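Local coordinates for probable GGDEF family protein (Chromobacterium violaceum, PDB 3NJA) that is of unknown function but contains a PAS domain, a fold that in GGDEF family proteins commonly acts as a sensor module and probably does so here, at residues 40-45 against 55-60; 82-87 against 115-120. One frame throughout, in Å; residues are numbered along the deposited sequence.

Overall arrangement
Interaction 1 comes first along the chain and joins the ends of helices 34-40 and 51-56; interaction 2 follows and joins strands 80-87 and 110-119, the outermost strands of a three-stranded antiparallel sheet. Helix 63-74 lies between them in sequence. Both belong to one PAS fold, yet their centres are 49 Å apart, their nearest atoms about 30 Å, and they sit on opposite sides of the chain's centre. Both also touch the second subunit, and in matching fashion: Phe40 packs on Ile86 of that subunit, while Ile86 packs on its Ile39. So extended a chain, with such reciprocal contacts, is consistent with PAS folds completed by exchange of halves between subunits.

Interaction 1: residues 40-45 against 55-60; sequences FGTDSA and FQRVHP
The C-terminal ends of helices 34-40 and 51-56 meet where Phe40 and Thr42 lie along the side chain of Arg57. Phe40 presents the edge of its ring: CD1 is 3.9 Å from Arg57 CB, which lies near the ring plane. CE1 of Phe40 is almost as near the same methylene, at 4.0 Å. The charged end takes no stacking position on the ring, since the ring and guanidinium planes are 57° apart and the ring is met at its edge by CB. The two side chains slide past each other in opposite directions. A second hydrophobic touch links the Thr42 CG2 methyl to Arg57 CD at 4.1 Å.

These contacts belong to the helical region of the PAS fold. Gly41, the first residue to leave helical angles after helix 34-40, has a positive phi of 72°, and the chain then brings Thr42 up beside the arginine. Near the end of helix 51-56, Val58 N bonds to Phe55 O at 3.1 Å. With its hydroxyl between backbone N and carbonyl carbon (chi1 52°), Thr42 turns CG2 to the arginine while OG1 hydrogen-bonds to His37 ND1. Phe40 also meets the Trp32 ring and packs on Ile86 of the second subunit, whereas Arg57 packs on Arg88 of that subunit.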
loop_
_atom_site.group_PDB
_atom_site.type_symbol
_atom_site.label_atom_id
_atom_site.label_comp_id
_atom_site.label_asym_id
_atom_site.label_seq_id
_atom_site.Cartn_x
_atom_site.Cartn_y
_atom_site.Cartn_z
ATOM N N PHE B 40 12.764 -7.104 -24.392
ATOM C CA PHE B 40 11.797 -6.642 -25.384
ATOM C C PHE B 40 12.084 -7.080 -26.818
ATOM O O PHE B 40 11.212 -6.977 -27.682
ATOM C CB PHE B 40 11.640 -5.123 -25.332
ATOM C CG PHE B 40 10.626 -4.675 -24.336
ATOM C CD1 PHE B 40 9.341 -4.349 -24.740
ATOM C CD2 PHE B 40 10.947 -4.612 -22.978
ATOM C CE1 PHE B 40 8.392 -3.941 -23.816
ATOM C CE2 PHE B 40 10.004 -4.226 -22.057
ATOM C CZ PHE B 40 8.720 -3.881 -22.479
ATOM N N GLY B 41 13.307 -7.547 -27.056
ATOM C CA GLY B 41 13.759 -7.931 -28.378
ATOM C C GLY B 41 13.977 -6.731 -29.283
ATOM O O GLY B 41 13.775 -6.815 -30.496
ATOM N N THR B 42 14.389 -5.611 -28.703
ATOM C CA THR B 42 14.574 -4.387 -29.474
ATOM C C THR B 42 16.023 -3.943 -29.540
ATOM O O THR B 42 16.898 -4.501 -28.875
ATOM C CB THR B 42 13.745 -3.229 -28.902
ATOM O OG1 THR B 42 14.006 -3.097 -27.492
ATOM C CG2 THR B 42 12.265 -3.483 -29.138
ATOM N N ASP B 43 16.265 -2.920 -30.350
ATOM C CA ASP B 43 17.599 -2.374 -30.498
ATOM C C ASP B 43 17.670 -1.024 -29.820
ATOM O O ASP B 43 16.819 -0.157 -30.035
ATOM C CB ASP B 43 17.970 -2.243 -31.977
ATOM C CG ASP B 43 19.452 -1.981 -32.186
ATOM O OD1 ASP B 43 20.006 -1.090 -31.503
ATOM O OD2 ASP B 43 20.061 -2.669 -33.038
ATOM N N SER B 44 18.687 -0.866 -28.982
ATOM C CA SER B 44 18.965 0.405 -28.343
ATOM C C SER B 44 18.992 1.516 -29.385
ATOM O O SER B 44 18.318 2.543 -29.242
ATOM C CB SER B 44 20.313 0.336 -27.622
ATOM O OG SER B 44 21.109 1.473 -27.914
ATOM N N ALA B 45 19.761 1.284 -30.446
ATOM C CA ALA B 45 20.062 2.305 -31.438
ATOM C C ALA B 45 18.857 2.732 -32.275
ATOM O O ALA B 45 18.880 3.779 -32.921
ATOM C CB ALA B 45 21.187 1.823 -32.344
ATOM N N PHE B 55 3.969 1.029 -25.395
ATOM C CA PHE B 55 2.634 0.464 -25.448
ATOM C C PHE B 55 2.389 -0.301 -26.747
ATOM O O PHE B 55 1.633 -1.261 -26.751
ATOM C CB PHE B 55 1.582 1.548 -25.220
ATOM C CG PHE B 55 1.276 1.781 -23.776
ATOM C CD1 PHE B 55 0.537 0.858 -23.061
ATOM C CD2 PHE B 55 1.734 2.919 -23.125
ATOM C CE1 PHE B 55 0.257 1.067 -21.701
ATOM C CE2 PHE B 55 1.452 3.141 -21.778
ATOM C CZ PHE B 55 0.714 2.213 -21.063
ATOM N N GLN B 56 3.039 0.126 -27.832
ATOM C CA GLN B 56 3.004 -0.588 -29.109
ATOM C C GLN B 56 3.644 -1.974 -29.003
ATOM O O GLN B 56 3.403 -2.844 -29.855
ATOM C CB GLN B 56 3.703 0.223 -30.217
ATOM C CG GLN B 56 3.049 1.554 -30.547
ATOM C CD GLN B 56 1.568 1.410 -30.875
ATOM O OE1 GLN B 56 0.751 2.234 -30.455
ATOM N NE2 GLN B 56 1.212 0.354 -31.620
ATOM N N ARG B 57 4.458 -2.174 -27.962
ATOM C CA ARG B 57 5.158 -3.451 -27.761
ATOM C C ARG B 57 4.442 -4.326 -26.738
ATOM O O ARG B 57 4.827 -5.475 -26.493
ATOM C CB ARG B 57 6.619 -3.225 -27.351
ATOM C CG ARG B 57 7.524 -2.717 -28.479
ATOM C CD ARG B 57 8.160 -3.874 -29.244
ATOM N NE ARG B 57 7.665 -3.991 -30.614
ATOM C CZ ARG B 57 7.718 -5.106 -31.343
ATOM N NH1 ARG B 57 8.241 -6.213 -30.833
ATOM N NH2 ARG B 57 7.244 -5.115 -32.584
ATOM N N VAL B 58 3.385 -3.774 -26.153
ATOM C CA VAL B 58 2.620 -4.464 -25.126
ATOM C C VAL B 58 1.443 -5.178 -25.762
ATOM O O VAL B 58 0.744 -4.590 -26.582
ATOM C CB VAL B 58 2.058 -3.467 -24.090
ATOM C CG1 VAL B 58 1.145 -4.186 -23.106
ATOM C CG2 VAL B 58 3.189 -2.755 -23.349
ATOM N N HIS B 59 1.214 -6.428 -25.367
ATOM C CA HIS B 59 0.079 -7.200 -25.877
ATOM C C HIS B 59 -1.168 -6.333 -25.970
ATOM O O HIS B 59 -1.530 -5.641 -25.023
ATOM C CB HIS B 59 -0.193 -8.436 -25.010
ATOM C CG HIS B 59 -1.021 -9.481 -25.688
ATOM N ND1 HIS B 59 -2.346 -9.283 -26.016
ATOM C CD2 HIS B 59 -0.713 -10.734 -26.105
ATOM C CE1 HIS B 59 -2.817 -10.369 -26.606
ATOM N NE2 HIS B 59 -1.847 -11.266 -26.666
ATOM N N PRO B 60 -1.817 -6.347 -27.137
ATOM C CA PRO B 60 -3.020 -5.543 -27.353
ATOM C C PRO B 60 -4.091 -5.807 -26.304
ATOM O O PRO B 60 -4.802 -4.874 -25.943
ATOM C CB PRO B 60 -3.515 -6.006 -28.734
ATOM C CG PRO B 60 -2.667 -7.219 -29.089
ATOM C CD PRO B 60 -1.376 -7.021 -28.366
#

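Interaction 2: residues 82-87 against 115-120; sequences VEYRIV and GTVIDM
Tyr84 approaches Val117 with the hydroxyl end of its ring, OH lying 4.0 Å from Val117 CG1. Segment 115-120 meets only this hydroxyl end and neither face; Ile86 CG2, two residues on along Tyr84's own strand, lies at the ring edge and in its plane, 3.4 Å from Tyr84 CE1. The CB of Tyr84 leaves the backbone away from 115-120, but CG stands between the backbone N and the carbonyl carbon (chi1 60°), and the long ring then brings OH back to the valine. That hydroxyl also hydrogen-bonds to Glu98 OE1, so its polar end is held by the middle strand.

The other flat group is the Glu83 carboxylate, which meets the methyl end of Met120, a selenomethionine, with the two side chains crossing at about a right angle. The modelled separation of Glu83 OE1 and Met120 CE, 2.9 Å, is too short for ordinary packing, so the exact methyl position is doubtful. No hydrogen bond joins the segments. Both carboxylate oxygens are engaged by another subunit: OE1 forms a salt bridge with Arg68 and OE2 with Arg72 of the third subunit, which would probably favour the charged form.

The CA atoms of Tyr84 and Val117 are 10.4 Å apart, consistent with one strand intervening. The backbone partners of Tyr84 and Ile118 are Leu96 and Leu97, both on strand 93-104. Strands 80-87, 93-104 and 110-119 make the three-stranded antiparallel C-terminal part of the PAS sheet, and side chains of its two outer strands meet here across strand 93-104.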
loop_
_atom_site.group_PDB
_atom_site.type_symbol
_atom_site.label_atom_id
_atom_site.label_comp_id
_atom_site.label_asym_id
_atom_site.label_seq_id
_atom_site.Cartn_x
_atom_site.Cartn_y
_atom_site.Cartn_z
ATOM N N VAL B 82 -2.791 7.605 10.285
ATOM C CA VAL B 82 -1.841 8.279 11.158
ATOM C C VAL B 82 -2.402 8.291 12.584
ATOM O O VAL B 82 -3.585 8.568 12.791
ATOM C CB VAL B 82 -1.575 9.719 10.713
ATOM C CG1 VAL B 82 -0.292 10.210 11.332
ATOM C CG2 VAL B 82 -1.474 9.803 9.205
ATOM N N GLU B 83 -1.564 7.944 13.556
ATOM C CA GLU B 83 -1.929 8.065 14.965
ATOM C C GLU B 83 -1.153 9.210 15.581
ATOM O O GLU B 83 0.012 9.429 15.263
ATOM C CB GLU B 83 -1.583 6.797 15.734
ATOM C CG GLU B 83 -2.480 5.621 15.489
ATOM C CD GLU B 83 -2.505 4.695 16.690
ATOM O OE1 GLU B 83 -2.344 5.200 17.829
ATOM O OE2 GLU B 83 -2.688 3.474 16.505
ATOM N N TYR B 84 -1.795 9.935 16.476
ATOM C CA TYR B 84 -1.124 11.005 17.182
ATOM C C TYR B 84 -2.030 11.528 18.289
ATOM O O TYR B 84 -3.265 11.447 18.202
ATOM C CB TYR B 84 -0.765 12.135 16.215
ATOM C CG TYR B 84 -1.978 12.742 15.544
ATOM C CD1 TYR B 84 -2.728 13.730 16.177
ATOM C CD2 TYR B 84 -2.385 12.317 14.284
ATOM C CE1 TYR B 84 -3.840 14.278 15.565
ATOM C CE2 TYR B 84 -3.492 12.861 13.667
ATOM C CZ TYR B 84 -4.216 13.838 14.311
ATOM O OH TYR B 84 -5.320 14.375 13.696
ATOM N N ARG B 85 -1.408 12.060 19.337
ATOM C CA ARG B 85 -2.152 12.671 20.410
ATOM C C ARG B 85 -2.461 14.111 20.031
ATOM O O ARG B 85 -1.683 14.767 19.325
ATOM C CB ARG B 85 -1.334 12.645 21.695
ATOM C CG ARG B 85 -0.986 11.257 22.176
ATOM C CD ARG B 85 0.088 11.324 23.230
ATOM N NE ARG B 85 1.408 11.537 22.652
ATOM C CZ ARG B 85 2.489 11.857 23.356
ATOM N NH1 ARG B 85 2.403 12.029 24.677
ATOM N NH2 ARG B 85 3.650 12.021 22.737
ATOM N N ILE B 86 -3.612 14.596 20.482
ATOM C CA ILE B 86 -3.886 16.015 20.442
ATOM C C ILE B 86 -4.014 16.484 21.875
ATOM O O ILE B 86 -4.086 15.680 22.814
ATOM C CB ILE B 86 -5.189 16.345 19.715
ATOM C CG1 ILE B 86 -6.341 15.526 20.298
ATOM C CG2 ILE B 86 -5.035 16.100 18.230
ATOM C CD1 ILE B 86 -7.618 16.320 20.460
ATOM N N VAL B 87 -4.042 17.795 22.044
ATOM C CA VAL B 87 -4.248 18.363 23.351
ATOM C C VAL B 87 -5.413 19.348 23.286
ATOM O O VAL B 87 -5.339 20.388 22.625
ATOM C CB VAL B 87 -2.960 19.018 23.869
ATOM C CG1 VAL B 87 -2.150 19.592 22.698
ATOM C CG2 VAL B 87 -3.299 20.081 24.893
ATOM N N GLY B 115 -10.798 12.848 4.990
ATOM C CA GLY B 115 -10.933 11.638 5.771
ATOM C C GLY B 115 -11.612 11.771 7.124
ATOM O O GLY B 115 -12.517 12.585 7.341
ATOM N N THR B 116 -11.168 10.937 8.046
ATOM C CA THR B 116 -11.876 10.771 9.288
ATOM C C THR B 116 -10.909 10.711 10.457
ATOM O O THR B 116 -9.741 10.355 10.302
ATOM C CB THR B 116 -12.699 9.490 9.243
ATOM O OG1 THR B 116 -11.858 8.404 8.834
ATOM C CG2 THR B 116 -13.833 9.634 8.235
ATOM N N VAL B 117 -11.405 11.081 11.627
ATOM C CA VAL B 117 -10.622 10.978 12.844
ATOM C C VAL B 117 -11.439 10.274 13.890
ATOM O O VAL B 117 -12.619 10.561 14.066
ATOM C CB VAL B 117 -10.268 12.344 13.396
ATOM C CG1 VAL B 117 -8.897 12.766 12.922
ATOM C CG2 VAL B 117 -11.335 13.349 12.999
ATOM N N ILE B 118 -10.803 9.342 14.577
ATOM C CA ILE B 118 -11.436 8.655 15.681
ATOM C C ILE B 118 -10.631 8.893 16.944
ATOM O O ILE B 118 -9.417 8.666 16.974
ATOM C CB ILE B 118 -11.510 7.143 15.430
ATOM C CG1 ILE B 118 -12.472 6.825 14.277
ATOM C CG2 ILE B 118 -11.907 6.421 16.699
ATOM C CD1 ILE B 118 -11.859 6.995 12.877
ATOM N N ASP B 119 -11.314 9.380 17.975
ATOM C CA ASP B 119 -10.750 9.482 19.306
ATOM C C ASP B 119 -10.821 8.076 19.887
ATOM O O ASP B 119 -11.913 7.555 20.149
ATOM C CB ASP B 119 -11.567 10.481 20.145
ATOM C CG ASP B 119 -11.105 10.574 21.613
ATOM O OD1 ASP B 119 -10.618 9.565 22.168
ATOM O OD2 ASP B 119 -11.253 11.662 22.221
HETATM N N MSE B 120 -9.660 7.451 20.067
HETATM C CA MSE B 120 -9.602 6.133 20.689
HETATM C C MSE B 120 -9.099 6.188 22.130
HETATM O O MSE B 120 -8.906 5.158 22.772
HETATM C CB MSE B 120 -8.732 5.195 19.877
HETATM C CG MSE B 120 -7.407 5.780 19.473
HETATM SE SE MSE B 120 -6.599 4.715 18.029
HETATM C CE MSE B 120 -5.158 5.944 17.589
#